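Local coordinates for protein tryptophan--tRNA ligase (Aeropyrum pernix, PDB 3A04) that catalyses the ATP-dependent attachment of L-tryptophan to tRNA(Trp), releasing AMP and diphosphate, at residues A107-D110 and A111-F114; R121-A124 and V125-A128; R231-G234 and V235-E239. One frame throughout, in Å; residues are numbered along the deposited sequence.

Contact 1: residues A107-D110 and A111-F114; sequences AIAD and AEAF
Ala-109 and Asp-110 take the chain from strand 103-108 into helix 110-115, and their carbonyl groups carry the first backbone bonds of that helix: Ala-113 N donates to Ala-109 O at 3.0 Å, and Phe-114 N to Asp-110 O at 3.1 Å. Before them a weak bond from Asp-110 N to Ile-108 O, 2.9 Å, closes an inverse gamma turn centred on Ala-109, the N-cap residue. Such a parallel strand running into the next helix belongs to the Rossmann-type catalytic domain of class I synthetases.

The side-chain touches are small. The Ala-113 methyl, CB, rests on Ala-109 O at 3.5 Å, while the CB atoms of Ala-109 and Glu-112 form an apolar pair at 4.3 Å. Phe-114 CB rests against Asp-110 O, at 3.6 Å; with CG anti to the backbone N (chi1 -180°) its ring leaves this turn, packing on Arg-121 and on Leu-164 of the second subunit.

Among polar side chains, Asp-110 has CG between its own N and carbonyl carbon (chi1 71°), which keeps CG 3.3 Å from Ala-111 N. Its OD2 binds Arg-121 in a salt bridge and Thr-152 in a hydrogen bond. Two first-turn amides are met by Gln-151 OE1, that of Glu-112 and, only weakly, that of Ala-111. The Asp-110 carboxylate, beside a helix N terminus and an arginine, thus sits where a negative charge is probably favoured.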
ATOM      1  N   ALA A 107      -9.726 -13.986   4.010  1.00 25.52           N
ATOM      2  CA  ALA A 107      -9.378 -12.859   3.160  1.00 25.56           C
ATOM      3  C   ALA A 107      -9.539 -13.291   1.690  1.00 26.61           C
ATOM      4  O   ALA A 107      -9.097 -14.383   1.305  1.00 28.14           O
ATOM      5  CB  ALA A 107      -7.903 -12.446   3.403  1.00 25.64           C
ATOM      6  N   ILE A 108     -10.153 -12.422   0.892  1.00 25.47           N
ATOM      7  CA  ILE A 108     -10.128 -12.513  -0.550  1.00 24.77           C
ATOM      8  C   ILE A 108      -9.047 -11.645  -1.119  1.00 25.38           C
ATOM      9  O   ILE A 108      -9.082 -10.396  -1.010  1.00 24.35           O
ATOM     10  CB  ILE A 108     -11.517 -12.124  -1.129  1.00 24.47           C
ATOM     11  CG1 ILE A 108     -12.642 -12.929  -0.451  1.00 29.94           C
ATOM     12  CG2 ILE A 108     -11.479 -12.132  -2.680  1.00 24.07           C
ATOM     13  CD1 ILE A 108     -12.690 -14.533  -0.795  1.00 31.97           C
ATOM     14  N   ALA A 109      -8.073 -12.293  -1.776  1.00 24.92           N
ATOM     15  CA  ALA A 109      -6.928 -11.589  -2.380  1.00 25.14           C
ATOM     16  C   ALA A 109      -7.172 -10.887  -3.662  1.00 26.02           C
ATOM     17  O   ALA A 109      -6.445 -11.121  -4.612  1.00 26.26           O
ATOM     18  CB  ALA A 109      -5.685 -12.609  -2.485  1.00 27.83           C
ATOM     19  N   ASP A 110      -8.212 -10.003  -3.726  1.00 25.08           N
ATOM     20  CA  ASP A 110      -8.549  -9.341  -4.972  1.00 27.02           C
ATOM     21  C   ASP A 110      -7.572  -8.250  -5.398  1.00 26.21           C
ATOM     22  O   ASP A 110      -7.473  -7.952  -6.587  1.00 27.90           O
ATOM     23  CB  ASP A 110     -10.008  -8.726  -4.908  1.00 24.61           C
ATOM     24  CG  ASP A 110     -10.099  -7.489  -3.981  1.00 29.54           C
ATOM     25  OD1 ASP A 110      -9.589  -7.520  -2.817  1.00 24.92           O
ATOM     26  OD2 ASP A 110     -10.774  -6.462  -4.367  1.00 29.45           O
ATOM     27  N   ALA A 111      -6.807  -7.649  -4.448  1.00 26.86           N
ATOM     28  CA  ALA A 111      -5.784  -6.705  -4.819  1.00 27.29           C
ATOM     29  C   ALA A 111      -4.625  -7.453  -5.580  1.00 27.43           C
ATOM     30  O   ALA A 111      -4.170  -7.054  -6.682  1.00 29.53           O
ATOM     31  CB  ALA A 111      -5.224  -5.999  -3.498  1.00 25.20           C
ATOM     32  N   GLU A 112      -4.204  -8.565  -5.017  1.00 26.69           N
ATOM     33  CA  GLU A 112      -3.181  -9.378  -5.685  1.00 27.54           C
ATOM     34  C   GLU A 112      -3.688  -9.899  -7.035  1.00 27.51           C
ATOM     35  O   GLU A 112      -2.925  -9.903  -8.048  1.00 29.02           O
ATOM     36  CB  GLU A 112      -2.751 -10.525  -4.782  1.00 27.36           C
ATOM     37  CG  GLU A 112      -1.568 -11.293  -5.372  1.00 33.15           C
ATOM     38  CD  GLU A 112      -1.077 -12.429  -4.448  1.00 40.57           C
ATOM     39  OE1 GLU A 112      -1.431 -12.459  -3.233  1.00 38.14           O
ATOM     40  OE2 GLU A 112      -0.262 -13.233  -4.951  1.00 40.49           O
ATOM     41  N   ALA A 113      -4.947 -10.333  -7.062  1.00 28.71           N
ATOM     42  CA  ALA A 113      -5.576 -10.834  -8.313  1.00 28.98           C
ATOM     43  C   ALA A 113      -5.465  -9.772  -9.410  1.00 29.36           C
ATOM     44  O   ALA A 113      -5.085 -10.061 -10.568  1.00 30.18           O
ATOM     45  CB  ALA A 113      -7.095 -11.169  -8.079  1.00 27.09           C
ATOM     46  N   PHE A 114      -5.767  -8.516  -9.054  1.00 28.78           N
ATOM     47  CA  PHE A 114      -5.701  -7.436 -10.018  1.00 29.46           C
ATOM     48  C   PHE A 114      -4.247  -7.156 -10.411  1.00 30.33           C
ATOM     49  O   PHE A 114      -3.891  -7.148 -11.606  1.00 30.07           O
ATOM     50  CB  PHE A 114      -6.358  -6.146  -9.497  1.00 27.90           C
ATOM     51  CG  PHE A 114      -6.305  -5.012 -10.499  1.00 32.65           C
ATOM     52  CD1 PHE A 114      -7.286  -4.923 -11.486  1.00 32.12           C
ATOM     53  CD2 PHE A 114      -5.229  -4.063 -10.470  1.00 30.71           C
ATOM     54  CE1 PHE A 114      -7.237  -3.894 -12.410  1.00 33.00           C
ATOM     55  CE2 PHE A 114      -5.161  -3.011 -11.381  1.00 32.20           C
ATOM     56  CZ  PHE A 114      -6.187  -2.930 -12.342  1.00 33.47           C
TER

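Contact 2: residues R121-A124 and V125-A128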
ATOM      1  N   ARG A 121     -11.522  -6.329 -12.137  1.00 34.20           N
ATOM      2  CA  ARG A 121     -12.209  -6.048 -10.875  1.00 32.46           C
ATOM      3  C   ARG A 121     -13.524  -6.770 -10.828  1.00 33.82           C
ATOM      4  O   ARG A 121     -13.857  -7.434  -9.842  1.00 31.99           O
ATOM      5  CB  ARG A 121     -12.398  -4.521 -10.633  1.00 30.99           C
ATOM      6  CG  ARG A 121     -11.073  -3.781 -10.742  1.00 30.59           C
ATOM      7  CD  ARG A 121     -10.137  -4.058  -9.474  1.00 28.09           C
ATOM      8  NE  ARG A 121     -10.802  -3.557  -8.260  1.00 29.65           N
ATOM      9  CZ  ARG A 121     -10.725  -4.123  -7.068  1.00 30.04           C
ATOM     10  NH1 ARG A 121     -10.122  -5.336  -6.902  1.00 28.78           N
ATOM     11  NH2 ARG A 121     -11.330  -3.548  -6.059  1.00 30.27           N
ATOM     12  N   GLU A 122     -14.322  -6.628 -11.877  1.00 34.94           N
ATOM     13  CA  GLU A 122     -15.687  -7.180 -11.805  1.00 34.42           C
ATOM     14  C   GLU A 122     -15.618  -8.736 -11.665  1.00 32.62           C
ATOM     15  O   GLU A 122     -16.356  -9.317 -10.829  1.00 30.59           O
ATOM     16  CB  GLU A 122     -16.499  -6.858 -13.068  1.00 36.61           C
ATOM     17  CG  GLU A 122     -17.921  -7.361 -12.956  1.00 43.76           C
ATOM     18  CD  GLU A 122     -18.813  -6.954 -14.140  1.00 54.99           C
ATOM     19  OE1 GLU A 122     -18.358  -6.147 -15.008  1.00 58.41           O
ATOM     20  OE2 GLU A 122     -19.981  -7.433 -14.175  1.00 55.81           O
ATOM     21  N   GLU A 123     -14.715  -9.336 -12.429  1.00 32.49           N
ATOM     22  CA  GLU A 123     -14.571 -10.792 -12.456  1.00 35.04           C
ATOM     23  C   GLU A 123     -13.998 -11.340 -11.106  1.00 33.53           C
ATOM     24  O   GLU A 123     -14.565 -12.286 -10.524  1.00 33.90           O
ATOM     25  CB  GLU A 123     -13.704 -11.240 -13.649  1.00 36.48           C
ATOM     26  CG  GLU A 123     -13.276 -12.744 -13.619  1.00 42.15           C
ATOM     27  CD  GLU A 123     -12.084 -13.073 -14.512  1.00 55.36           C
ATOM     28  OE1 GLU A 123     -11.776 -12.253 -15.429  1.00 61.08           O
ATOM     29  OE2 GLU A 123     -11.438 -14.145 -14.309  1.00 56.79           O
ATOM     30  N   ALA A 124     -12.942 -10.709 -10.573  1.00 30.45           N
ATOM     31  CA  ALA A 124     -12.416 -11.109  -9.246  1.00 30.55           C
ATOM     32  C   ALA A 124     -13.476 -11.133  -8.217  1.00 31.13           C
ATOM     33  O   ALA A 124     -13.504 -12.073  -7.424  1.00 31.08           O
ATOM     34  CB  ALA A 124     -11.228 -10.198  -8.758  1.00 30.78           C
ATOM     35  N   VAL A 125     -14.352 -10.109  -8.208  1.00 29.88           N
ATOM     36  CA  VAL A 125     -15.381  -9.987  -7.188  1.00 29.75           C
ATOM     37  C   VAL A 125     -16.440 -11.070  -7.354  1.00 31.44           C
ATOM     38  O   VAL A 125     -16.903 -11.699  -6.355  1.00 29.28           O
ATOM     39  CB  VAL A 125     -16.089  -8.559  -7.169  1.00 32.54           C
ATOM     40  CG1 VAL A 125     -17.428  -8.585  -6.392  1.00 32.76           C
ATOM     41  CG2 VAL A 125     -15.138  -7.461  -6.586  1.00 30.29           C
ATOM     42  N   ARG A 126     -16.859 -11.274  -8.601  1.00 29.29           N
ATOM     43  CA  ARG A 126     -17.821 -12.307  -8.940  1.00 29.80           C
ATOM     44  C   ARG A 126     -17.334 -13.654  -8.442  1.00 27.79           C
ATOM     45  O   ARG A 126     -17.984 -14.306  -7.622  1.00 30.37           O
ATOM     46  CB  ARG A 126     -18.289 -12.281 -10.332  0.70 25.07           C
ATOM     47  CG  ARG A 126     -19.353 -13.308 -10.672  0.70 25.28           C
ATOM     48  CD  ARG A 126     -19.661 -13.331 -12.128  0.70 70.14           C
ATOM     49  NE  ARG A 126     -18.505 -13.648 -12.932  0.70 34.09           N
ATOM     50  CZ  ARG A 126     -17.883 -12.782 -13.709  0.70 30.79           C
ATOM     51  NH1 ARG A 126     -18.298 -11.535 -13.796  0.70 45.06           N
ATOM     52  NH2 ARG A 126     -16.830 -13.153 -14.386  0.70 56.80           N
ATOM     53  N   ILE A 127     -16.171 -14.055  -8.942  1.00 29.43           N
ATOM     54  CA  ILE A 127     -15.554 -15.345  -8.589  1.00 29.22           C
ATOM     55  C   ILE A 127     -15.414 -15.461  -7.087  1.00 30.15           C
ATOM     56  O   ILE A 127     -15.734 -16.489  -6.471  1.00 28.52           O
ATOM     57  CB  ILE A 127     -14.185 -15.458  -9.333  1.00 31.58           C
ATOM     58  CG1 ILE A 127     -14.432 -15.480 -10.866  1.00 32.73           C
ATOM     59  CG2 ILE A 127     -13.383 -16.641  -8.811  1.00 28.12           C
ATOM     60  CD1 ILE A 127     -13.130 -15.472 -11.609  1.00 39.09           C
ATOM     61  N   ALA A 128     -14.986 -14.374  -6.419  1.00 28.37           N
ATOM     62  CA  ALA A 128     -14.823 -14.485  -4.961  1.00 27.08           C
ATOM     63  C   ALA A 128     -16.127 -14.805  -4.298  1.00 27.27           C
ATOM     64  O   ALA A 128     -16.213 -15.652  -3.391  1.00 27.65           O
ATOM     65  CB  ALA A 128     -14.273 -13.067  -4.354  1.00 27.12           C
TER
HETATM   66  O   HOH W   1     -20.174  -9.561 -12.935  1.00 46.14           O
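Val-125 starts the second segment by donating its N to Arg-121 O at 3.2 Å, the first of four successive i to i+4 bonds that identify this as regular alpha helix. Its CG2 branch, lying beside the backbone N, comes back over the Arg-121 carbonyl oxygen.

At Arg-126 the backbone N reaches Glu-122 O at 3.0 Å. The side chain, described here in one of its two modelled conformers, runs extended and then bends at chi3 (60°), folding the guanidinium back along the helix surface. Glu-123 CA lies over one face of that group, and NH2 rests 3.7 Å from Glu-123 CG, although the Glu-123 carboxylate makes no salt bridge with it; the two planes are turned only 15° apart. Glu-122 is the nearer of two opposite charges, its OE2 4.5 Å from Arg-126 NH1, too far for a salt bridge. In this conformer a water in the guanidinium plane, at its edge, accepts from Arg-126 NH1 at 2.9 Å; its very short leg to Glu-122 OE2 leaves the bridge doubtful.

Ile-127 N meets Glu-123 O at 2.9 Å, nearly in line with the carbonyl bond. The two side chains run side by side, Ile-127 CD1 resting 3.4 Å from Glu-123 CG and also near its OE2. Ala-128 N closes the series on Ala-124 O, again at 2.9 Å.

At the N-terminal end of helix 121-139, Arg-121 packs against Arg-160 of helix 156-165 in the second subunit. The helix belongs to the crossover between strands 103-108 and 147-150: Ala-124 touches Pro-79 of the 'HIGH' motif, Val-125 and Ala-128 pack on Phe-150 of strand 147-150, and Ala-128 also meets Ile-108 of strand 103-108.

Contact 3: residues R231-G234 and V235-E239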
ATOM      1  N   ARG A 231       9.313  -6.498  14.453  1.00 34.30           N
ATOM      2  CA  ARG A 231       9.882  -5.196  13.996  1.00 34.20           C
ATOM      3  C   ARG A 231       8.927  -4.017  14.209  1.00 34.22           C
ATOM      4  O   ARG A 231       9.362  -2.843  14.229  1.00 35.17           O
ATOM      5  CB  ARG A 231      10.357  -5.270  12.555  1.00 33.25           C
ATOM      6  CG  ARG A 231      11.578  -6.222  12.372  1.00 32.68           C
ATOM      7  CD  ARG A 231      11.787  -6.482  10.887  1.00 30.96           C
ATOM      8  NE  ARG A 231      12.735  -7.561  10.710  1.00 35.03           N
ATOM      9  CZ  ARG A 231      13.222  -7.963   9.549  1.00 37.83           C
ATOM     10  NH1 ARG A 231      12.846  -7.400   8.385  1.00 36.19           N
ATOM     11  NH2 ARG A 231      14.118  -8.937   9.547  1.00 41.04           N
ATOM     12  N   MET A 232       7.649  -4.288  14.416  1.00 33.11           N
ATOM     13  CA  MET A 232       6.722  -3.217  14.738  1.00 31.94           C
ATOM     14  C   MET A 232       6.712  -2.841  16.220  1.00 32.58           C
ATOM     15  O   MET A 232       5.973  -1.964  16.610  1.00 30.52           O
ATOM     16  CB  MET A 232       5.279  -3.539  14.262  1.00 33.48           C
ATOM     17  CG  MET A 232       5.181  -3.578  12.680  1.00 31.71           C
ATOM     18  SD  MET A 232       5.543  -1.935  11.962  1.00 38.14           S
ATOM     19  CE  MET A 232       3.976  -1.406  12.514  1.00 32.53           C
ATOM     20  N   ALA A 233       7.449  -3.553  17.083  1.00 34.08           N
ATOM     21  CA  ALA A 233       7.418  -3.196  18.542  1.00 35.10           C
ATOM     22  C   ALA A 233       7.664  -1.685  18.802  1.00 35.29           C
ATOM     23  O   ALA A 233       8.532  -1.122  18.217  1.00 36.44           O
ATOM     24  CB  ALA A 233       8.443  -4.081  19.356  1.00 36.16           C
ATOM     25  N   GLY A 234       6.861  -1.023  19.614  1.00 34.47           N
ATOM     26  CA  GLY A 234       7.027   0.411  19.788  1.00 36.66           C
ATOM     27  C   GLY A 234       6.088   1.247  18.909  1.00 37.85           C
ATOM     28  O   GLY A 234       5.879   2.456  19.138  1.00 38.70           O
ATOM     29  N   VAL A 235       5.544   0.622  17.872  1.00 35.35           N
ATOM     30  CA  VAL A 235       4.648   1.286  16.959  1.00 35.33           C
ATOM     31  C   VAL A 235       3.279   0.706  17.101  1.00 35.00           C
ATOM     32  O   VAL A 235       2.330   1.429  17.356  1.00 34.60           O
ATOM     33  CB  VAL A 235       5.177   1.068  15.529  1.00 37.38           C
ATOM     34  CG1 VAL A 235       4.401   1.847  14.559  1.00 36.16           C
ATOM     35  CG2 VAL A 235       6.602   1.457  15.503  1.00 35.56           C
ATOM     36  N   VAL A 236       3.186  -0.621  17.012  1.00 35.03           N
ATOM     37  CA  VAL A 236       1.947  -1.237  17.368  1.00 35.97           C
ATOM     38  C   VAL A 236       2.364  -2.661  17.834  1.00 34.61           C
ATOM     39  O   VAL A 236       3.238  -3.336  17.247  1.00 33.94           O
ATOM     40  CB  VAL A 236       0.919  -1.242  16.137  1.00 38.64           C
ATOM     41  CG1 VAL A 236       1.402  -2.117  15.112  1.00 38.54           C
ATOM     42  CG2 VAL A 236      -0.441  -1.814  16.565  1.00 39.89           C
ATOM     43  N   GLU A 237       1.759  -3.095  18.925  1.00 32.80           N
ATOM     44  CA  GLU A 237       2.214  -4.319  19.584  1.00 35.21           C
ATOM     45  C   GLU A 237       1.467  -5.531  18.932  1.00 35.12           C
ATOM     46  O   GLU A 237       0.217  -5.627  18.984  1.00 34.70           O
ATOM     47  CB  GLU A 237       1.891  -4.214  21.107  1.00 36.36           C
ATOM     48  CG  GLU A 237       2.716  -3.063  21.848  1.00 40.26           C
ATOM     49  CD  GLU A 237       4.184  -2.926  21.363  1.00 43.59           C
ATOM     50  OE1 GLU A 237       4.994  -3.840  21.601  1.00 46.44           O
ATOM     51  OE2 GLU A 237       4.543  -1.883  20.731  1.00 47.16           O
ATOM     52  N   LEU A 238       2.231  -6.391  18.298  1.00 32.13           N
ATOM     53  CA  LEU A 238       1.698  -7.537  17.537  1.00 32.61           C
ATOM     54  C   LEU A 238       2.354  -8.785  18.037  1.00 33.22           C
ATOM     55  O   LEU A 238       3.539  -8.804  18.336  1.00 35.37           O
ATOM     56  CB  LEU A 238       1.983  -7.367  16.047  1.00 30.73           C
ATOM     57  CG  LEU A 238       1.354  -6.115  15.402  1.00 32.77           C
ATOM     58  CD1 LEU A 238       1.946  -5.811  14.001  1.00 31.05           C
ATOM     59  CD2 LEU A 238      -0.220  -6.199  15.366  1.00 29.48           C
ATOM     60  N   GLU A 239       1.575  -9.849  18.125  1.00 33.88           N
ATOM     61  CA  GLU A 239       2.107 -11.156  18.425  1.00 31.25           C
ATOM     62  C   GLU A 239       2.484 -11.895  17.112  1.00 31.98           C
ATOM     63  O   GLU A 239       1.812 -11.764  16.013  1.00 29.53           O
ATOM     64  CB  GLU A 239       1.096 -11.949  19.310  1.00 31.34           C
ATOM     65  CG  GLU A 239       1.512 -13.511  19.475  1.00 37.92           C
ATOM     66  CD  GLU A 239       0.796 -14.320  20.604  1.00 48.07           C
ATOM     67  OE1 GLU A 239       1.035 -13.904  21.766  1.00 51.07           O
ATOM     68  OE2 GLU A 239       0.043 -15.385  20.351  1.00 46.98           O
TER
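The Met-232 carbonyl group is approached by two donors from opposite faces of its plane, Val-235 N at 2.9 Å and Val-236 N at 3.1 Å, so a single oxygen holds two successive amides. The other flat group, the Glu-237 carboxylate, receives Gly-234 N on the syn lone pair of OE2, at a short 2.7 Å with an N-H...O angle of 159°. Its other oxygen, OE1, lies near Ala-233, 4.0 Å from its CA. Glu-237 points away at its root, but the chain bends at chi2 (-39°) and returns the carboxylate to the turn.

Residues 232-235 form a type II beta turn, with Ala-233 and Gly-234 at its two central positions; the phi of 97° at Gly-234 is one that glycine adopts readily. The turn follows helix 219-231 and reverses the chain toward strand 242-246, and the second hydrogen bond to Met-232 O, from Val-236 N, extends the grip one residue further.

Met-232, bent at both chi2 and chi3, packs against the side chains of Val-235 and Val-236. It crosses both valines at an angle, CE coming to 3.7 Å from Val-236 CG1 and 3.9 Å from Val-235 CG1. Farther along, Leu-238 lies alongside the methionine and points the same way, CD1 being 4.0 Å from Met-232 CB. Helix 156-165 covers this apolar patch: Leu-164 touches both Met-232 and Val-235, and Leu-161 touches Val-236. Val-235 also packs on Arg-121, and Val-236 on Phe-372, both of the second subunit.

In the fold
From the N terminus, contact 1 comes first, at the join of strand 103-108 and helix 110-115, and contact 2 follows in the opening turns of helix 121-139. Each is local and finishes before the next begins, so none nests or crosses. Contacts 1 and 2 touch, Asp-110 CB lying 4.3 Å from Ala-124 CB, and both lie in the crossover from strand 103-108 to its parallel neighbour 147-150. Contact 3 closes a turn between helix 219-231 and strand 242-246, its centre about 34 Å from that of contact 2. All three contacts touch the second subunit.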